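Bak protein (Grouper iridovirus, PDB 5VMN) inhibits apoptosis of the host cell as a viral Bcl-2 protein that exclusively sequesters the pro-apoptotic protein Bim. Local coordinates at residues 22-34 / 113-125. Sequence-based numbering, arbitrary orientation.
With EDO (1,2-ethanediol), chain N; NO3 (nitrate ion), chain B; NO3 (nitrate ion), chain G.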
loop_
_atom_site.group_PDB
_atom_site.type_symbol
_atom_site.label_atom_id
_atom_site.label_comp_id
_atom_site.label_asym_id
_atom_site.label_seq_id
_atom_site.Cartn_x
_atom_site.Cartn_y
_atom_site.Cartn_z
ATOM N N PRO A 22 14.982 1.901 5.914
ATOM C CA PRO A 22 14.866 0.505 6.345
ATOM C C PRO A 22 13.434 0.046 6.530
ATOM O O PRO A 22 13.085 -1.085 6.144
ATOM C CB PRO A 22 15.675 0.493 7.664
ATOM C CG PRO A 22 16.597 1.597 7.536
ATOM C CD PRO A 22 15.995 2.641 6.691
ATOM N N LEU A 23 12.572 0.902 7.076
ATOM C CA LEU A 23 11.197 0.489 7.299
ATOM C C LEU A 23 10.493 0.275 5.977
ATOM O O LEU A 23 9.801 -0.730 5.792
ATOM C CB LEU A 23 10.458 1.533 8.118
ATOM C CG LEU A 23 8.984 1.264 8.405
ATOM C CD1 LEU A 23 8.769 -0.072 9.057
ATOM C CD2 LEU A 23 8.468 2.346 9.349
ATOM N N THR A 24 10.666 1.203 5.046
ATOM C CA THR A 24 10.004 1.047 3.748
ATOM C C THR A 24 10.530 -0.190 3.026
ATOM O O THR A 24 9.757 -0.936 2.411
ATOM C CB THR A 24 10.205 2.317 2.929
ATOM O OG1 THR A 24 9.556 3.388 3.626
ATOM C CG2 THR A 24 9.574 2.195 1.568
ATOM N N ARG A 25 11.842 -0.449 3.128
ATOM C CA ARG A 25 12.427 -1.629 2.501
ATOM C C ARG A 25 11.837 -2.907 3.071
ATOM O O ARG A 25 11.586 -3.870 2.336
ATOM C CB ARG A 25 13.956 -1.615 2.671
ATOM C CG ARG A 25 14.661 -2.782 1.975
ATOM C CD ARG A 25 16.175 -2.688 2.033
ATOM N NE ARG A 25 16.701 -1.406 1.564
ATOM C CZ ARG A 25 16.782 -1.037 0.289
ATOM N NH1 ARG A 25 16.354 -1.835 -0.685
ATOM N NH2 ARG A 25 17.284 0.154 -0.016
ATOM N N GLU A 26 11.638 -2.965 4.393
ATOM C CA GLU A 26 11.053 -4.176 4.970
ATOM C C GLU A 26 9.584 -4.327 4.575
ATOM O O GLU A 26 9.115 -5.441 4.309
ATOM C CB GLU A 26 11.206 -4.178 6.500
ATOM C CG GLU A 26 10.838 -5.509 7.143
ATOM C CD GLU A 26 11.705 -6.663 6.655
ATOM O OE1 GLU A 26 11.277 -7.828 6.759
ATOM O OE2 GLU A 26 12.819 -6.399 6.168
ATOM N N ILE A 27 8.840 -3.232 4.514
ATOM C CA ILE A 27 7.463 -3.335 4.040
ATOM C C ILE A 27 7.445 -3.835 2.604
ATOM O O ILE A 27 6.584 -4.632 2.221
ATOM C CB ILE A 27 6.735 -1.994 4.180
ATOM C CG1 ILE A 27 6.640 -1.587 5.652
ATOM C CG2 ILE A 27 5.336 -2.053 3.532
ATOM C CD1 ILE A 27 5.918 -2.561 6.570
ATOM N N HIS A 28 8.389 -3.377 1.792
ATOM C CA HIS A 28 8.494 -3.854 0.407
ATOM C C HIS A 28 8.698 -5.365 0.362
ATOM O O HIS A 28 8.030 -6.084 -0.392
ATOM C CB HIS A 28 9.639 -3.106 -0.267
ATOM C CG HIS A 28 9.775 -3.342 -1.734
ATOM N ND1 HIS A 28 10.574 -4.334 -2.258
ATOM C CD2 HIS A 28 9.253 -2.675 -2.793
ATOM C CE1 HIS A 28 10.529 -4.278 -3.579
ATOM N NE2 HIS A 28 9.739 -3.280 -3.928
ATOM N N SER A 29 9.611 -5.866 1.182
ATOM C CA SER A 29 9.838 -7.297 1.270
ATOM C C SER A 29 8.565 -8.046 1.660
ATOM O O SER A 29 8.235 -9.074 1.051
ATOM C CB SER A 29 10.980 -7.566 2.272
ATOM O OG SER A 29 11.147 -8.959 2.488
ATOM N N GLN A 30 7.844 -7.556 2.675
ATOM C CA GLN A 30 6.602 -8.195 3.099
ATOM C C GLN A 30 5.571 -8.174 1.982
ATOM O O GLN A 30 4.831 -9.140 1.803
ATOM C CB GLN A 30 6.010 -7.500 4.331
ATOM C CG GLN A 30 6.914 -7.428 5.585
ATOM C CD GLN A 30 6.925 -8.688 6.362
ATOM O OE1 GLN A 30 7.514 -9.687 5.937
ATOM N NE2 GLN A 30 6.277 -8.661 7.534
ATOM N N MET A 31 5.488 -7.052 1.261
ATOM C CA MET A 31 4.567 -6.924 0.131
ATOM C C MET A 31 4.839 -7.991 -0.915
ATOM O O MET A 31 3.904 -8.596 -1.460
ATOM C CB MET A 31 4.720 -5.523 -0.476
ATOM C CG MET A 31 3.844 -5.232 -1.701
ATOM S SD MET A 31 4.242 -3.641 -2.411
ATOM C CE MET A 31 5.819 -4.006 -3.203
ATOM N N LEU A 32 6.107 -8.225 -1.237
ATOM C CA LEU A 32 6.414 -9.234 -2.243
ATOM C C LEU A 32 6.084 -10.638 -1.752
ATOM O O LEU A 32 5.634 -11.481 -2.543
ATOM C CB LEU A 32 7.873 -9.129 -2.663
ATOM C CG LEU A 32 8.266 -7.814 -3.342
ATOM C CD1 LEU A 32 9.721 -7.854 -3.729
ATOM C CD2 LEU A 32 7.372 -7.532 -4.550
ATOM N N ILE A 33 6.297 -10.918 -0.462
ATOM C CA ILE A 33 5.924 -12.226 0.091
ATOM C C ILE A 33 4.427 -12.456 -0.086
ATOM O O ILE A 33 3.986 -13.533 -0.508
ATOM C CB ILE A 33 6.321 -12.330 1.578
ATOM C CG1 ILE A 33 7.832 -12.492 1.726
ATOM C CG2 ILE A 33 5.626 -13.542 2.228
ATOM C CD1 ILE A 33 8.328 -12.370 3.190
ATOM N N VAL A 34 3.622 -11.459 0.290
ATOM C CA VAL A 34 2.169 -11.565 0.180
ATOM C C VAL A 34 1.745 -11.638 -1.277
ATOM O O VAL A 34 0.825 -12.385 -1.634
ATOM C CB VAL A 34 1.542 -10.370 0.930
ATOM C CG1 VAL A 34 0.135 -10.092 0.524
ATOM C CG2 VAL A 34 1.631 -10.615 2.447
ATOM N N SER A 113 -3.407 2.050 16.153
ATOM C CA SER A 113 -3.854 1.212 17.259
ATOM C C SER A 113 -3.476 -0.247 17.069
ATOM O O SER A 113 -3.764 -1.064 17.941
ATOM C CB SER A 113 -5.380 1.341 17.438
ATOM O OG SER A 113 -6.063 0.706 16.388
ATOM N N ASN A 114 -2.862 -0.602 15.938
ATOM C CA ASN A 114 -2.452 -1.974 15.679
ATOM C C ASN A 114 -0.936 -2.071 15.516
ATOM O O ASN A 114 -0.422 -2.927 14.795
ATOM C CB ASN A 114 -3.204 -2.526 14.468
ATOM C CG ASN A 114 -4.632 -2.881 14.817
ATOM O OD1 ASN A 114 -4.938 -4.024 15.150
ATOM N ND2 ASN A 114 -5.503 -1.891 14.800
ATOM N N GLY A 115 -0.213 -1.187 16.193
ATOM C CA GLY A 115 1.223 -1.316 16.338
ATOM C C GLY A 115 2.058 -0.555 15.335
ATOM O O GLY A 115 3.291 -0.625 15.402
ATOM N N GLY A 116 1.435 0.178 14.418
ATOM C CA GLY A 116 2.168 0.954 13.445
ATOM C C GLY A 116 2.796 0.085 12.367
ATOM O O GLY A 116 2.770 -1.143 12.405
ATOM N N TRP A 117 3.384 0.756 11.383
ATOM C CA TRP A 117 4.064 0.028 10.315
ATOM C C TRP A 117 5.225 -0.805 10.842
ATOM O O TRP A 117 5.574 -1.823 10.230
ATOM C CB TRP A 117 4.573 1.000 9.260
ATOM C CG TRP A 117 3.478 1.623 8.452
ATOM C CD1 TRP A 117 2.912 2.858 8.626
ATOM C CD2 TRP A 117 2.802 1.027 7.345
ATOM N NE1 TRP A 117 1.932 3.060 7.697
ATOM C CE2 TRP A 117 1.855 1.958 6.887
ATOM C CE3 TRP A 117 2.927 -0.189 6.680
ATOM C CZ2 TRP A 117 1.027 1.704 5.799
ATOM C CZ3 TRP A 117 2.078 -0.441 5.590
ATOM C CH2 TRP A 117 1.151 0.510 5.170
ATOM N N VAL A 118 5.851 -0.397 11.954
ATOM C CA VAL A 118 6.940 -1.205 12.495
ATOM C C VAL A 118 6.412 -2.573 12.884
ATOM O O VAL A 118 7.120 -3.577 12.760
ATOM C CB VAL A 118 7.640 -0.528 13.693
ATOM C CG1 VAL A 118 8.624 -1.498 14.412
ATOM C CG2 VAL A 118 8.386 0.689 13.231
ATOM N N THR A 119 5.169 -2.642 13.350
ATOM C CA THR A 119 4.624 -3.940 13.722
ATOM C C THR A 119 4.329 -4.750 12.469
ATOM O O THR A 119 4.575 -5.959 12.440
ATOM C CB THR A 119 3.383 -3.765 14.599
ATOM O OG1 THR A 119 3.792 -3.289 15.876
ATOM C CG2 THR A 119 2.633 -5.077 14.799
ATOM N N CYS A 120 3.834 -4.091 11.416
ATOM C CA CYS A 120 3.688 -4.744 10.119
ATOM C C CYS A 120 5.017 -5.299 9.636
ATOM O O CYS A 120 5.107 -6.450 9.193
ATOM C CB CYS A 120 3.143 -3.761 9.100
ATOM S SG CYS A 120 2.759 -4.579 7.490
ATOM N N ALA A 121 6.058 -4.481 9.694
ATOM C CA ALA A 121 7.372 -4.923 9.249
ATOM C C ALA A 121 7.857 -6.117 10.044
ATOM O O ALA A 121 8.681 -6.892 9.553
ATOM C CB ALA A 121 8.383 -3.789 9.379
ATOM N N SER A 122 7.386 -6.275 11.277
ATOM C CA SER A 122 7.918 -7.280 12.164
ATOM C C SER A 122 7.144 -8.596 12.138
ATOM O O SER A 122 7.560 -9.552 12.798
ATOM C CB SER A 122 7.937 -6.747 13.609
ATOM O OG SER A 122 8.768 -5.586 13.716
ATOM N N LEU A 123 6.021 -8.654 11.438
ATOM C CA LEU A 123 5.264 -9.897 11.337
ATOM C C LEU A 123 6.111 -10.989 10.709
ATOM O O LEU A 123 6.800 -10.771 9.710
ATOM C CB LEU A 123 4.030 -9.689 10.469
ATOM C CG LEU A 123 3.065 -8.595 10.860
ATOM C CD1 LEU A 123 2.086 -8.364 9.710
ATOM C CD2 LEU A 123 2.356 -8.965 12.143
ATOM N N ASP A 124 6.032 -12.179 11.283
ATOM C CA ASP A 124 6.685 -13.356 10.721
ATOM C C ASP A 124 5.730 -13.953 9.694
ATOM O O ASP A 124 4.784 -14.659 10.045
ATOM C CB ASP A 124 7.022 -14.348 11.826
ATOM C CG ASP A 124 7.810 -15.543 11.316
ATOM O OD1 ASP A 124 8.369 -16.278 12.153
ATOM O OD2 ASP A 124 7.881 -15.736 10.084
ATOM N N LEU A 125 5.958 -13.652 8.424
ATOM C CA LEU A 125 5.149 -14.230 7.360
ATOM C C LEU A 125 5.794 -15.511 6.867
ATOM O O LEU A 125 6.473 -16.194 7.642
ATOM C CB LEU A 125 4.979 -13.239 6.211
ATOM C CG LEU A 125 4.372 -11.890 6.606
ATOM C CD1 LEU A 125 4.280 -11.006 5.373
ATOM C CD2 LEU A 125 2.997 -12.055 7.217
HETATM C C1 EDO N . 13.345 -4.912 -0.674
HETATM O O1 EDO N . 13.451 -5.538 0.603
HETATM C C2 EDO N . 12.940 -6.019 -1.616
HETATM O O2 EDO N . 11.751 -6.564 -1.051
HETATM N N NO3 B . 13.014 3.539 9.473
HETATM O O1 NO3 B . 13.152 3.621 8.217
HETATM O O2 NO3 B . 13.102 2.389 10.028
HETATM O O3 NO3 B . 12.755 4.568 10.170
HETATM N N NO3 G . 0.950 6.081 6.074
HETATM O O1 NO3 G . 0.574 7.133 5.481
HETATM O O2 NO3 G . 2.151 5.712 5.963
HETATM O O3 NO3 G . 0.137 5.400 6.771
HETATM O O HOH W 1 9.927 -8.995 9.031
HETATM O O HOH W 2 8.164 -12.060 7.188
#
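Gln30 of helix 22-37 holds the C-terminal end of helix 116-122 through its side-chain amide. Its CB lies 4.0 Å from Leu125 CD1. The chain then bends at chi2 (-80°), which brings NE2 to the carbonyls at the end of the short helix. CG passes near Cys120 O, and CD lies 3.7 Å from Leu125 CD1. At the tip, NE2 gives two hydrogen bonds. The one to Cys120 O is 3.0 Å long, lies in the carbonyl plane and is close to the amide plane of Gln30. The one to Leu123 O is 3.1 Å long, with the donor tilted 22° from the carbonyl plane. OE1 accepts a bond from water 2, which in turn accepts one from Leu125 N. OE1 also lies 3.5 Å from Leu125 CD1.

Leu125 also touches Ile33 and Val34, extending the contact past the helix end. One turn before Gln30, Glu26 CG packs 3.7 Å from Ala121 CB. Ile27 CD1 meets Trp117 at the ring edge, 3.8 Å from CE3, and also reaches Cys120 SG. Leu23 CD1 touches Ala121 CB at 3.8 Å. The ring of Trp117 also meets Phe102 edge-to-face, within the helical Bcl-2 fold. Cys120 O also accepts the backbone bond from Leu123 N. Gln30 thus ties the last turn and the tail beyond it to one amide, whose two NE2 bonds and water-bound OE1 would limit its rotation.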